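Local atomic coordinates of uncharacterized protein DSY3957 (Desulfitobacterium hafniense, PDB entry 3HXL), a protein that probably forms, in many copies, the contractile sheath around the tail tube of a myovirus-like phage or prophage. Residues N102-A107 / I160-G165; D351-D356 / I384-T389; N251-A256 / F312-S317; T215-A220 / V233-Y238; L42-P47 / G111-D116. All blocks are in the same frame, centred on the assembly; numbering follows the deposited sequence.

Contact 1. Residues N102-A107 / I160-G165; sequences NLTVTA and IFSGTG
Thr104 and Ser162 face each other as an antiparallel hydrogen-bonded pair, and their backbones exchange two bonds: Thr104 N donates to Ser162 O at 2.9 Å, and Ser162 N returns the bond to Thr104 O. Thr106 and Ile160 repeat the exchange, Thr106 N meeting Ile160 O at 3.0 Å with an angle of 173° at the hydrogen. Between them, Val105 and Phe161 form the non-hydrogen-bonded pair, and Val105 turns its backbone bonds to Val98 on the far side. Strand 103-107 is the middle strand of an antiparallel sheet, between strands 97-100 and 159-162, in the sheath beta-sandwich domain.

One water serves the face that carries Thr104, Thr106, Ile160 and Ser162. It donates to Ile160 O at 2.8 Å and to Thr104 O, both already holding a backbone N-H, and it also bonds Thr106 OG1 and Ser162 OG, the latter at 2.6 Å. Ser162 OG lies between the backbone N and the carbonyl carbon (chi1 60°), a rotation that brings it over Thr104. Thr104 OG1 has its partner elsewhere, in Thr99 OG1 of the adjoining strand. Past the paired residues, a second water donates to Asn102 O and accepts from Thr164 N at 3.0 Å, while Asn102 ND2 is bonded to Ala166 O.

The other face is apolar: Val105 CG2 and Leu103 CD1 each come within 4.0 Å of Phe161 CD1, and Leu103 and Val105 also pack on strand 117-123. The chemistry divides by face, with three hydroxyl side chains, a bound water and Ile160 on one side and a hydrocarbon layer on the side turned to the second sheet.

Contact 2. Residues D351-D356 / I384-T389; sequences DGINND and INYMNT
Tyr386 reaches across from helix 373-392 with its hydroxyl directed at Asp356, and Tyr386 OH donates to Asp356 OD2 at 2.6 Å. The carboxylate lies at the edge of the phenol ring, with OD2 in the ring plane, and the two side chains cross at about a right angle. The exact set of the carboxylate is less sure, because it crowds Gly352 O in the model. Its other oxygen, OD1, is held by Arg359 in a salt bridge, a partner that would probably favour the ionised form of Asp356. The ring can span the gap because Tyr386 CG stands anti to the backbone N (chi1 175°).

Here segments 351-356 and 384-389, on helices 344-364 and 373-392 of the sheath C-terminal domain, run roughly antiparallel, 147° between their directions and 12.0 Å between their axes. That spacing is wide for direct helix packing, and it is bridged mainly by the Tyr386 side chain. Ile353 CG1 approaches the CE2 edge of the phenol, about a quarter-turn round the ring from the carboxylate, 4.0 Å from Tyr386 CE2. Its CD1 ends 4.3 Å from Met387 SE, a selenomethionine. Phe357 meets the Tyr386 ring edge-to-face, and Met387 also rests on Leu405 of strand 405-408.

Contact 3. Residues N251-A256 / F312-S317; sequences NGVVLA and FLFTAS
Asn251 uses its side-chain amide to grip the backbone of Phe314 at both ends of the residue. Its CB starts the reach with CG set between the backbone N and the carbonyl carbon (chi1 62°), and CG comes to lie 3.7 Å from Phe314 N. From there the amide forks. OD1 accepts the N-H of Phe314 at 2.9 Å, almost straight at 176°, with the donor in the plane of the amide carbonyl and on a lone pair; the same oxygen passes 3.5 Å from Leu313 CA. ND2 donates to Phe314 O at 3.0 Å, which lies close to the amide plane of Asn251, and also bonds Pro296 O.

The amide thereby imitates the edge of a neighbouring strand. It ties the irregular point at Asn251 within the broken strand 246-255, part of the large mixed sheet, which includes strands of the subtilisin-like domain, to strand 314-317 at Phe314. That strand pairs with strand 320-323 in a separate two-stranded hairpin.

Beside this clamp, the Phe314 ring is met from two directions. Val253 CG1 sits over one face in a CH-pi contact, 4.0 Å from the ring centroid and 22° off its normal, offset toward the rim. At the edge, in the ring plane, lies the backbone oxygen of Asn251, 3.7 Å from Phe314 CD2; this buried oxygen has no hydrogen-bond partner in the model. Val249 and Val294 add further apolar contacts to Phe314.

Contact 4. Residues T215-A220 / V233-Y238; sequences TFTAFA and VVLENY
The Phe216 and Tyr238 rings border this contact: Leu235 CD2 comes up beside the Phe216 side chain, and Thr217 OG1 comes to the CD1-CE1 side of the Tyr238 ring. Phe216 touches with its root more than with its ring, for CB lies 4.0 Å from Leu235 CD2 while the ring leads away toward Tyr188 and Leu192. Tyr238 brings CE1 to 3.6 Å from Thr217 OG1.

The two branches of Leu235 divide the helix surface between them. CD2 takes Phe216, and CD1 comes within 3.6 Å of Thr217 OG1, the two side chains crossing at about a right angle. That hydroxyl is anti to its own carbonyl carbon (chi1 -63°), a rotation that lets it bond Lys213 O one turn back in the helix; its polar need is met there, and toward Leu235 and Tyr238 it acts by packing. Nearer the other end of the helix segment, Ala220 CB fits against both methyls of Val233, 3.9 Å from CG1 and 4.0 Å from CG2. CG1 also lies 3.9 Å from Phe216 O. No hydrogen bond joins the two segments.

Segment 215-220 of helix 210-227 and strand residues 233-236 run nearly antiparallel, 160° between directions and 9.1 Å between axes. The helix and strand 232-236 are the second and third elements of a beta-alpha-beta unit that begins with strand 202-204. The helix covers one face of the mixed sheet beside helix 185-195, Val246 of the next strand extends the apolar floor, and Val234 points to the other face, onto helix 263-276.

Contact 5. Residues L42-P47 / G111-D116; sequences LSWGEP and GARGND
Ser43 O meets the start of a short 3-10 segment, residues 112-116, at a junction between two parts of the sheath protein: the loop 42-47 falls in the Gp18 domain III N-terminal region, and 111-116 in the beta-sandwich domain.

The polar link across the contact is slight. Arg113 N donates to Ser43 O in a weak bond of 3.3 Å, and Gly111 CA makes a CA-H...O contact with the same oxygen at 3.2 Å. Gly111, with no side chain, lets Ser43 O come this close to its CA. A firmer tie comes from Asp180, which accepts from Ala112 N through one carboxylate oxygen and is bonded to Ser43 OG through the other.

Packing is carried by Trp44. The aliphatic root of Arg113 lies obliquely against the indole, CB 3.6 Å from Trp44 CE3 and CG 3.8 Å from the same atom, and Gly114 CA approaches Trp44 CZ3 at 3.8 Å. Trp109 meets the indole edge-to-face, and Trp158 also touches it.

Charge pairing lies beyond the ring. The Arg113 chain bends at chi2 (50°), so its end leaves Trp44, and the guanidinium stands nearly perpendicular to the indole, 89° between planes. Its charge is shared between Asp138 and Asp116, both in salt bridges, and NH2 also donates to Gly64 O. In the pair with Asp116, NH1 reaches OD2 at 2.9 Å, and the oxygen sits within 1° of the guanidinium plane.

How the contacts relate
Contact 5 opens first along the chain and interlocks with contact 1, their segments alternating; contacts 4, 3 and 2 follow in series. Contacts 1 and 5 have centres about 19 Å apart and touch where Ala107 CB packs on Trp44 CZ3 at 3.7 Å, joining the beta-sandwich to its junction with the rest of the chain. Contacts 3 and 4, centres about 21 Å apart, share the large mixed sheet through neighbouring strands 232-236 and 246-255, both in the subtilisin-like domain. Contact 2 lies in the C-terminal domain, its centre about 58 Å from that of contact 1 and across the chain's centre. This spread reflects an elongated, multidomain sheath subunit.

Contact 1. Residues N102-A107 / I160-G165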
# COMPACT_ATOMS: atom_id res chain seq x y z
N ASN A 102 38.54 -16.23 -15.81
CA ASN A 102 37.49 -17.16 -16.18
C ASN A 102 36.20 -16.88 -15.43
O ASN A 102 35.13 -17.32 -15.85
CB ASN A 102 37.94 -18.60 -15.87
CG ASN A 102 39.19 -19.00 -16.64
OD1 ASN A 102 39.24 -18.88 -17.87
ND2 ASN A 102 40.21 -19.47 -15.92
N LEU A 103 36.31 -16.14 -14.34
CA LEU A 103 35.16 -15.81 -13.50
C LEU A 103 34.36 -14.59 -13.91
O LEU A 103 34.91 -13.53 -14.21
CB LEU A 103 35.61 -15.63 -12.05
CG LEU A 103 34.51 -15.27 -11.04
CD1 LEU A 103 33.58 -16.45 -10.85
CD2 LEU A 103 35.15 -14.87 -9.71
N THR A 104 33.04 -14.74 -13.91
CA THR A 104 32.15 -13.64 -14.21
C THR A 104 31.24 -13.52 -13.01
O THR A 104 30.72 -14.52 -12.50
CB THR A 104 31.32 -13.90 -15.49
OG1 THR A 104 32.16 -13.76 -16.64
CG2 THR A 104 30.17 -12.90 -15.59
N VAL A 105 31.08 -12.29 -12.52
CA VAL A 105 30.23 -12.00 -11.37
C VAL A 105 29.14 -11.07 -11.86
O VAL A 105 29.42 -9.98 -12.37
CB VAL A 105 31.02 -11.29 -10.25
CG1 VAL A 105 30.14 -11.15 -9.01
CG2 VAL A 105 32.28 -12.07 -9.93
N THR A 106 27.89 -11.50 -11.70
CA THR A 106 26.75 -10.73 -12.15
C THR A 106 25.78 -10.44 -11.00
O THR A 106 25.48 -11.33 -10.19
CB THR A 106 26.00 -11.50 -13.25
OG1 THR A 106 26.95 -11.92 -14.25
CG2 THR A 106 24.94 -10.63 -13.91
N ALA A 107 25.31 -9.20 -10.93
CA ALA A 107 24.37 -8.79 -9.89
C ALA A 107 23.14 -9.69 -9.89
O ALA A 107 22.71 -10.18 -10.94
CB ALA A 107 23.95 -7.34 -10.12
N ILE A 160 25.77 -13.58 -8.57
CA ILE A 160 25.77 -14.95 -9.07
C ILE A 160 27.12 -15.14 -9.75
O ILE A 160 27.55 -14.30 -10.54
CB ILE A 160 24.65 -15.17 -10.13
CG1 ILE A 160 23.27 -14.92 -9.51
CG2 ILE A 160 24.75 -16.58 -10.69
CD1 ILE A 160 22.91 -15.89 -8.41
N PHE A 161 27.79 -16.24 -9.43
CA PHE A 161 29.10 -16.52 -10.02
C PHE A 161 28.94 -17.44 -11.22
O PHE A 161 28.17 -18.39 -11.19
CB PHE A 161 30.00 -17.19 -8.98
CG PHE A 161 30.28 -16.34 -7.78
CD1 PHE A 161 31.15 -15.27 -7.86
CD2 PHE A 161 29.64 -16.60 -6.57
CE1 PHE A 161 31.40 -14.47 -6.74
CE2 PHE A 161 29.88 -15.81 -5.45
CZ PHE A 161 30.76 -14.74 -5.54
N SER A 162 29.66 -17.14 -12.29
CA SER A 162 29.59 -17.94 -13.50
C SER A 162 30.98 -18.14 -14.11
O SER A 162 31.90 -17.37 -13.83
CB SER A 162 28.67 -17.28 -14.53
OG SER A 162 29.13 -15.99 -14.88
N GLY A 163 31.12 -19.17 -14.93
CA GLY A 163 32.39 -19.45 -15.56
C GLY A 163 32.91 -20.81 -15.14
O GLY A 163 32.24 -21.55 -14.41
N THR A 164 34.11 -21.15 -15.60
CA THR A 164 34.69 -22.45 -15.26
C THR A 164 36.21 -22.37 -15.23
O THR A 164 36.82 -21.51 -15.87
CB THR A 164 34.26 -23.52 -16.28
OG1 THR A 164 35.00 -24.73 -16.06
CG2 THR A 164 34.48 -23.03 -17.70
N GLY A 165 36.83 -23.27 -14.47
CA GLY A 165 38.28 -23.28 -14.38
C GLY A 165 38.85 -22.64 -13.13
O GLY A 165 38.20 -22.60 -12.08
O HOH W 1 34.87 -19.25 -17.78
O HOH W 2 27.75 -14.48 -13.32

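Contact 2. Residues D351-D356 / I384-T389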
# COMPACT_ATOMS: atom_id res chain seq x y z
N ASP A 351 -17.09 1.55 3.44
CA ASP A 351 -16.32 0.48 2.80
C ASP A 351 -16.23 -0.69 3.78
O ASP A 351 -16.22 -1.86 3.38
CB ASP A 351 -14.91 0.96 2.42
CG ASP A 351 -14.91 1.94 1.25
OD1 ASP A 351 -16.00 2.22 0.70
OD2 ASP A 351 -13.82 2.43 0.88
N GLY A 352 -16.17 -0.37 5.07
CA GLY A 352 -16.11 -1.41 6.08
C GLY A 352 -17.38 -2.23 6.08
O GLY A 352 -17.35 -3.46 6.18
N ILE A 353 -18.52 -1.55 5.99
CA ILE A 353 -19.81 -2.22 5.97
C ILE A 353 -19.86 -3.12 4.74
O ILE A 353 -20.26 -4.28 4.83
CB ILE A 353 -20.96 -1.20 5.90
CG1 ILE A 353 -21.10 -0.49 7.25
CG2 ILE A 353 -22.27 -1.91 5.53
CD1 ILE A 353 -22.14 0.61 7.26
N ASN A 354 -19.46 -2.57 3.61
CA ASN A 354 -19.45 -3.33 2.36
C ASN A 354 -18.56 -4.56 2.45
O ASN A 354 -19.03 -5.69 2.36
CB ASN A 354 -18.96 -2.48 1.20
CG ASN A 354 -18.99 -3.22 -0.12
OD1 ASN A 354 -19.98 -3.18 -0.84
ND2 ASN A 354 -17.92 -3.94 -0.42
N ASN A 355 -17.26 -4.32 2.61
CA ASN A 355 -16.28 -5.40 2.69
C ASN A 355 -16.60 -6.43 3.77
O ASN A 355 -16.53 -7.63 3.51
CB ASN A 355 -14.89 -4.82 2.90
CG ASN A 355 -14.39 -4.04 1.70
OD1 ASN A 355 -13.42 -3.27 1.79
ND2 ASN A 355 -15.05 -4.22 0.55
N ASP A 356 -16.94 -5.98 4.97
CA ASP A 356 -17.26 -6.91 6.04
C ASP A 356 -18.48 -7.75 5.69
O ASP A 356 -18.44 -8.98 5.78
CB ASP A 356 -17.49 -6.17 7.36
CG ASP A 356 -16.23 -5.50 7.88
OD1 ASP A 356 -15.12 -5.95 7.52
OD2 ASP A 356 -16.34 -4.52 8.65
N ILE A 384 -27.48 -6.57 12.88
CA ILE A 384 -27.76 -5.68 13.99
C ILE A 384 -26.57 -5.70 14.94
O ILE A 384 -26.09 -4.65 15.36
CB ILE A 384 -29.03 -6.11 14.75
CG1 ILE A 384 -30.25 -5.92 13.85
CG2 ILE A 384 -29.18 -5.32 16.04
CD1 ILE A 384 -30.50 -4.49 13.46
N ASN A 385 -26.09 -6.89 15.26
CA ASN A 385 -24.95 -7.00 16.16
C ASN A 385 -23.75 -6.28 15.57
O ASN A 385 -22.98 -5.65 16.29
CB ASN A 385 -24.61 -8.47 16.41
CG ASN A 385 -25.69 -9.18 17.18
OD1 ASN A 385 -26.27 -8.62 18.12
ND2 ASN A 385 -25.97 -10.42 16.80
N TYR A 386 -23.59 -6.39 14.25
CA TYR A 386 -22.48 -5.74 13.57
C TYR A 386 -22.62 -4.22 13.70
O TYR A 386 -21.66 -3.53 14.04
CB TYR A 386 -22.47 -6.11 12.08
CG TYR A 386 -21.41 -5.37 11.29
CD1 TYR A 386 -20.11 -5.88 11.17
CD2 TYR A 386 -21.70 -4.15 10.69
CE1 TYR A 386 -19.13 -5.18 10.46
CE2 TYR A 386 -20.73 -3.44 9.99
CZ TYR A 386 -19.45 -3.95 9.88
OH TYR A 386 -18.48 -3.24 9.20
N MSE A 387 -23.81 -3.71 13.42
CA MSE A 387 -24.04 -2.28 13.50
C MSE A 387 -23.86 -1.78 14.92
O MSE A 387 -23.35 -0.67 15.13
CB MSE A 387 -25.44 -1.94 12.98
CG MSE A 387 -25.64 -2.25 11.50
SE MSE A 387 -24.43 -1.24 10.33
CE MSE A 387 -25.28 0.48 10.47
N ASN A 388 -24.25 -2.58 15.91
CA ASN A 388 -24.08 -2.17 17.30
C ASN A 388 -22.60 -2.06 17.64
O ASN A 388 -22.20 -1.20 18.42
CB ASN A 388 -24.77 -3.16 18.24
CG ASN A 388 -26.28 -2.99 18.26
OD1 ASN A 388 -26.78 -1.86 18.18
ND2 ASN A 388 -27.00 -4.09 18.38
N THR A 389 -21.79 -2.92 17.04
CA THR A 389 -20.35 -2.89 17.27
C THR A 389 -19.74 -1.61 16.72
O THR A 389 -18.82 -1.03 17.31
CB THR A 389 -19.65 -4.10 16.62
OG1 THR A 389 -20.18 -5.31 17.17
CG2 THR A 389 -18.15 -4.06 16.85

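Contact 3. Residues N251-A256 / F312-S317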
# COMPACT_ATOMS: atom_id res chain seq x y z
N ASN A 251 -0.19 19.51 -2.14
CA ASN A 251 1.16 19.93 -1.81
C ASN A 251 1.96 18.88 -1.05
O ASN A 251 1.47 17.80 -0.73
CB ASN A 251 1.13 21.27 -1.04
CG ASN A 251 0.40 21.19 0.29
OD1 ASN A 251 -0.35 20.26 0.55
ND2 ASN A 251 0.60 22.20 1.13
N GLY A 252 3.21 19.22 -0.77
CA GLY A 252 4.09 18.32 -0.05
C GLY A 252 4.45 18.89 1.30
O GLY A 252 3.80 19.83 1.79
N VAL A 253 5.50 18.35 1.90
CA VAL A 253 5.91 18.81 3.21
C VAL A 253 7.41 18.91 3.34
O VAL A 253 8.16 18.49 2.46
CB VAL A 253 5.39 17.85 4.30
CG1 VAL A 253 3.86 17.80 4.27
CG2 VAL A 253 5.95 16.45 4.06
N VAL A 254 7.84 19.50 4.45
CA VAL A 254 9.26 19.63 4.75
C VAL A 254 9.48 18.85 6.02
O VAL A 254 8.81 19.10 7.04
CB VAL A 254 9.66 21.10 4.97
CG1 VAL A 254 11.15 21.20 5.22
CG2 VAL A 254 9.28 21.93 3.73
N LEU A 255 10.39 17.88 5.96
CA LEU A 255 10.69 17.02 7.09
C LEU A 255 11.66 17.66 8.08
O LEU A 255 12.36 18.62 7.75
CB LEU A 255 11.27 15.69 6.58
CG LEU A 255 10.41 14.90 5.59
CD1 LEU A 255 11.08 13.56 5.31
CD2 LEU A 255 9.02 14.68 6.15
N ALA A 256 11.71 17.12 9.29
CA ALA A 256 12.60 17.66 10.32
C ALA A 256 14.07 17.56 9.91
O ALA A 256 14.89 18.34 10.38
CB ALA A 256 12.37 16.93 11.64
N PHE A 312 -6.78 17.36 -1.17
CA PHE A 312 -6.22 16.94 0.11
C PHE A 312 -4.92 17.74 0.20
O PHE A 312 -4.03 17.59 -0.63
CB PHE A 312 -5.95 15.42 0.06
CG PHE A 312 -5.52 14.82 1.38
CD1 PHE A 312 -4.25 15.08 1.89
CD2 PHE A 312 -6.39 14.01 2.12
CE1 PHE A 312 -3.85 14.54 3.12
CE2 PHE A 312 -6.00 13.47 3.34
CZ PHE A 312 -4.73 13.73 3.84
N LEU A 313 -4.82 18.61 1.20
CA LEU A 313 -3.63 19.45 1.35
C LEU A 313 -3.18 19.63 2.80
O LEU A 313 -3.97 19.48 3.73
CB LEU A 313 -3.91 20.82 0.74
CG LEU A 313 -5.03 21.60 1.44
CD1 LEU A 313 -4.42 22.64 2.38
CD2 LEU A 313 -5.90 22.28 0.41
N PHE A 314 -1.91 19.97 2.95
CA PHE A 314 -1.31 20.20 4.26
C PHE A 314 -1.19 21.69 4.53
O PHE A 314 -0.97 22.48 3.62
CB PHE A 314 0.09 19.57 4.31
CG PHE A 314 0.10 18.10 4.07
CD1 PHE A 314 -0.24 17.21 5.08
CD2 PHE A 314 0.41 17.59 2.81
CE1 PHE A 314 -0.28 15.84 4.84
CE2 PHE A 314 0.37 16.23 2.56
CZ PHE A 314 0.03 15.35 3.58
N THR A 315 -1.34 22.06 5.80
CA THR A 315 -1.24 23.45 6.22
C THR A 315 -0.27 23.50 7.39
O THR A 315 -0.34 22.66 8.30
CB THR A 315 -2.62 24.01 6.66
OG1 THR A 315 -3.53 23.96 5.55
CG2 THR A 315 -2.49 25.45 7.13
N ALA A 316 0.66 24.45 7.36
CA ALA A 316 1.65 24.58 8.42
C ALA A 316 1.04 25.22 9.67
O ALA A 316 0.27 26.17 9.56
CB ALA A 316 2.83 25.41 7.94
N SER A 317 1.39 24.70 10.84
CA SER A 317 0.88 25.22 12.10
C SER A 317 1.71 24.70 13.27
O SER A 317 1.91 23.50 13.41
CB SER A 317 -0.58 24.80 12.28
OG SER A 317 -1.06 25.15 13.57

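Contact 4. Residues T215-A220 / V233-Y238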
# COMPACT_ATOMS: atom_id res chain seq x y z
N THR A 215 -5.94 6.47 -15.48
CA THR A 215 -6.07 5.02 -15.45
C THR A 215 -6.33 4.53 -14.02
O THR A 215 -7.20 3.69 -13.80
CB THR A 215 -4.80 4.34 -16.01
OG1 THR A 215 -4.72 4.60 -17.42
CG2 THR A 215 -4.84 2.84 -15.78
N PHE A 216 -5.59 5.06 -13.06
CA PHE A 216 -5.79 4.65 -11.67
C PHE A 216 -7.18 5.06 -11.20
O PHE A 216 -7.81 4.33 -10.42
CB PHE A 216 -4.71 5.24 -10.76
CG PHE A 216 -3.44 4.42 -10.72
CD1 PHE A 216 -2.87 4.05 -9.51
CD2 PHE A 216 -2.83 4.01 -11.91
CE1 PHE A 216 -1.71 3.27 -9.47
CE2 PHE A 216 -1.67 3.23 -11.88
CZ PHE A 216 -1.11 2.86 -10.66
N THR A 217 -7.67 6.20 -11.67
CA THR A 217 -9.00 6.68 -11.30
C THR A 217 -10.05 5.70 -11.83
O THR A 217 -10.99 5.35 -11.12
CB THR A 217 -9.27 8.10 -11.86
OG1 THR A 217 -8.34 9.02 -11.28
CG2 THR A 217 -10.69 8.55 -11.53
N ALA A 218 -9.89 5.26 -13.08
CA ALA A 218 -10.82 4.32 -13.67
C ALA A 218 -10.74 2.99 -12.92
O ALA A 218 -11.76 2.34 -12.67
CB ALA A 218 -10.50 4.11 -15.16
N PHE A 219 -9.52 2.59 -12.58
CA PHE A 219 -9.27 1.35 -11.86
C PHE A 219 -10.07 1.36 -10.55
O PHE A 219 -10.75 0.39 -10.22
CB PHE A 219 -7.78 1.22 -11.56
CG PHE A 219 -7.41 -0.01 -10.77
CD1 PHE A 219 -7.37 -1.26 -11.38
CD2 PHE A 219 -7.09 0.09 -9.41
CE1 PHE A 219 -7.02 -2.39 -10.66
CE2 PHE A 219 -6.75 -1.04 -8.68
CZ PHE A 219 -6.71 -2.29 -9.30
N ALA A 220 -9.98 2.46 -9.81
CA ALA A 220 -10.69 2.59 -8.55
C ALA A 220 -12.20 2.45 -8.73
O ALA A 220 -12.86 1.75 -7.96
CB ALA A 220 -10.36 3.94 -7.90
N VAL A 233 -7.44 5.08 -4.16
CA VAL A 233 -6.16 5.38 -4.79
C VAL A 233 -5.84 6.82 -4.41
O VAL A 233 -6.73 7.68 -4.38
CB VAL A 233 -6.24 5.28 -6.34
CG1 VAL A 233 -6.59 3.87 -6.75
CG2 VAL A 233 -7.25 6.27 -6.88
N VAL A 234 -4.57 7.06 -4.09
CA VAL A 234 -4.10 8.38 -3.70
C VAL A 234 -3.16 8.91 -4.78
O VAL A 234 -2.08 8.36 -5.01
CB VAL A 234 -3.33 8.32 -2.36
CG1 VAL A 234 -2.86 9.72 -1.98
CG2 VAL A 234 -4.24 7.75 -1.28
N LEU A 235 -3.60 9.98 -5.43
CA LEU A 235 -2.84 10.60 -6.51
C LEU A 235 -2.37 11.99 -6.14
O LEU A 235 -2.75 12.54 -5.10
CB LEU A 235 -3.72 10.70 -7.76
CG LEU A 235 -4.52 9.46 -8.14
CD1 LEU A 235 -5.38 9.77 -9.36
CD2 LEU A 235 -3.58 8.31 -8.43
N GLU A 236 -1.54 12.54 -7.02
CA GLU A 236 -0.96 13.88 -6.87
C GLU A 236 -1.65 14.86 -7.82
O GLU A 236 -1.70 14.61 -9.02
CB GLU A 236 0.53 13.84 -7.23
CG GLU A 236 1.22 15.18 -7.16
CD GLU A 236 1.43 15.86 -8.51
OE1 GLU A 236 1.90 17.01 -8.49
OE2 GLU A 236 1.14 15.28 -9.59
N ASN A 237 -2.16 15.95 -7.27
CA ASN A 237 -2.80 16.99 -8.08
C ASN A 237 -3.69 16.48 -9.22
O ASN A 237 -3.39 16.67 -10.40
CB ASN A 237 -1.73 17.94 -8.63
CG ASN A 237 -1.18 18.86 -7.57
OD1 ASN A 237 -1.82 19.85 -7.20
ND2 ASN A 237 -0.00 18.54 -7.05
N TYR A 238 -4.79 15.82 -8.86
CA TYR A 238 -5.72 15.32 -9.86
C TYR A 238 -7.15 15.39 -9.34
O TYR A 238 -7.87 14.39 -9.31
CB TYR A 238 -5.38 13.88 -10.24
CG TYR A 238 -5.95 13.47 -11.57
CD1 TYR A 238 -6.99 12.53 -11.65
CD2 TYR A 238 -5.46 14.01 -12.76
CE1 TYR A 238 -7.51 12.14 -12.89
CE2 TYR A 238 -5.97 13.63 -13.99
CZ TYR A 238 -6.99 12.69 -14.06
OH TYR A 238 -7.48 12.30 -15.28

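Contact 5. Residues L42-P47 / G111-D116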
# COMPACT_ATOMS: atom_id res chain seq x y z
N LEU A 42 12.62 1.16 -8.89
CA LEU A 42 13.74 0.96 -7.97
C LEU A 42 15.06 0.69 -8.67
O LEU A 42 15.12 0.59 -9.90
CB LEU A 42 13.40 -0.19 -7.02
CG LEU A 42 12.09 -0.04 -6.23
CD1 LEU A 42 11.81 -1.30 -5.41
CD2 LEU A 42 12.19 1.17 -5.32
N SER A 43 16.13 0.56 -7.88
CA SER A 43 17.45 0.29 -8.43
C SER A 43 17.92 -1.11 -8.04
O SER A 43 19.06 -1.50 -8.32
CB SER A 43 18.46 1.32 -7.91
OG SER A 43 18.05 2.64 -8.26
N TRP A 44 17.04 -1.86 -7.39
CA TRP A 44 17.36 -3.21 -6.96
C TRP A 44 16.08 -3.90 -6.50
O TRP A 44 15.08 -3.24 -6.22
CB TRP A 44 18.38 -3.15 -5.81
CG TRP A 44 18.99 -4.47 -5.43
CD1 TRP A 44 18.61 -5.29 -4.41
CD2 TRP A 44 20.12 -5.09 -6.05
NE1 TRP A 44 19.45 -6.38 -4.35
CE2 TRP A 44 20.38 -6.29 -5.35
CE3 TRP A 44 20.95 -4.75 -7.13
CZ2 TRP A 44 21.43 -7.15 -5.69
CZ3 TRP A 44 22.00 -5.61 -7.47
CH2 TRP A 44 22.22 -6.79 -6.75
N GLY A 45 16.12 -5.23 -6.42
CA GLY A 45 14.96 -5.98 -5.98
C GLY A 45 14.27 -6.76 -7.07
O GLY A 45 14.38 -6.43 -8.25
N GLU A 46 13.54 -7.80 -6.68
CA GLU A 46 12.81 -8.63 -7.62
C GLU A 46 11.74 -7.81 -8.34
O GLU A 46 10.88 -7.20 -7.70
CB GLU A 46 12.16 -9.81 -6.89
CG GLU A 46 11.29 -10.69 -7.77
CD GLU A 46 10.90 -11.99 -7.09
OE1 GLU A 46 10.58 -11.95 -5.88
OE2 GLU A 46 10.91 -13.04 -7.75
N PRO A 47 11.79 -7.77 -9.68
CA PRO A 47 10.82 -7.01 -10.48
C PRO A 47 9.54 -7.77 -10.83
O PRO A 47 9.52 -9.00 -10.88
CB PRO A 47 11.63 -6.66 -11.72
CG PRO A 47 12.41 -7.93 -11.94
CD PRO A 47 12.89 -8.28 -10.53
N GLY A 111 19.74 -3.11 -12.09
CA GLY A 111 19.62 -1.83 -11.43
C GLY A 111 20.97 -1.18 -11.21
O GLY A 111 22.00 -1.85 -11.30
N ALA A 112 20.96 0.11 -10.91
CA ALA A 112 22.19 0.87 -10.67
C ALA A 112 22.86 0.43 -9.38
O ALA A 112 24.04 0.69 -9.16
CB ALA A 112 21.87 2.36 -10.62
N ARG A 113 22.10 -0.22 -8.51
CA ARG A 113 22.65 -0.68 -7.24
C ARG A 113 23.74 -1.72 -7.48
O ARG A 113 24.63 -1.91 -6.66
CB ARG A 113 21.53 -1.25 -6.36
CG ARG A 113 21.97 -1.76 -5.00
CD ARG A 113 22.82 -0.74 -4.25
NE ARG A 113 22.79 -1.01 -2.81
CZ ARG A 113 23.58 -0.42 -1.92
NH1 ARG A 113 24.47 0.48 -2.31
NH2 ARG A 113 23.46 -0.72 -0.63
N GLY A 114 23.67 -2.39 -8.63
CA GLY A 114 24.68 -3.38 -8.96
C GLY A 114 26.06 -2.76 -9.13
O GLY A 114 27.07 -3.42 -8.92
N ASN A 115 26.11 -1.48 -9.52
CA ASN A 115 27.39 -0.82 -9.71
C ASN A 115 28.09 -0.48 -8.39
O ASN A 115 29.23 -0.02 -8.39
CB ASN A 115 27.23 0.46 -10.54
CG ASN A 115 26.59 0.21 -11.89
OD1 ASN A 115 26.94 -0.74 -12.60
ND2 ASN A 115 25.64 1.07 -12.25
N ASP A 116 27.42 -0.71 -7.26
CA ASP A 116 28.02 -0.43 -5.96
C ASP A 116 28.67 -1.70 -5.42
O ASP A 116 29.12 -1.74 -4.27
CB ASP A 116 26.98 0.05 -4.95
CG ASP A 116 26.32 1.35 -5.37
OD1 ASP A 116 26.94 2.13 -6.11
OD2 ASP A 116 25.17 1.59 -4.93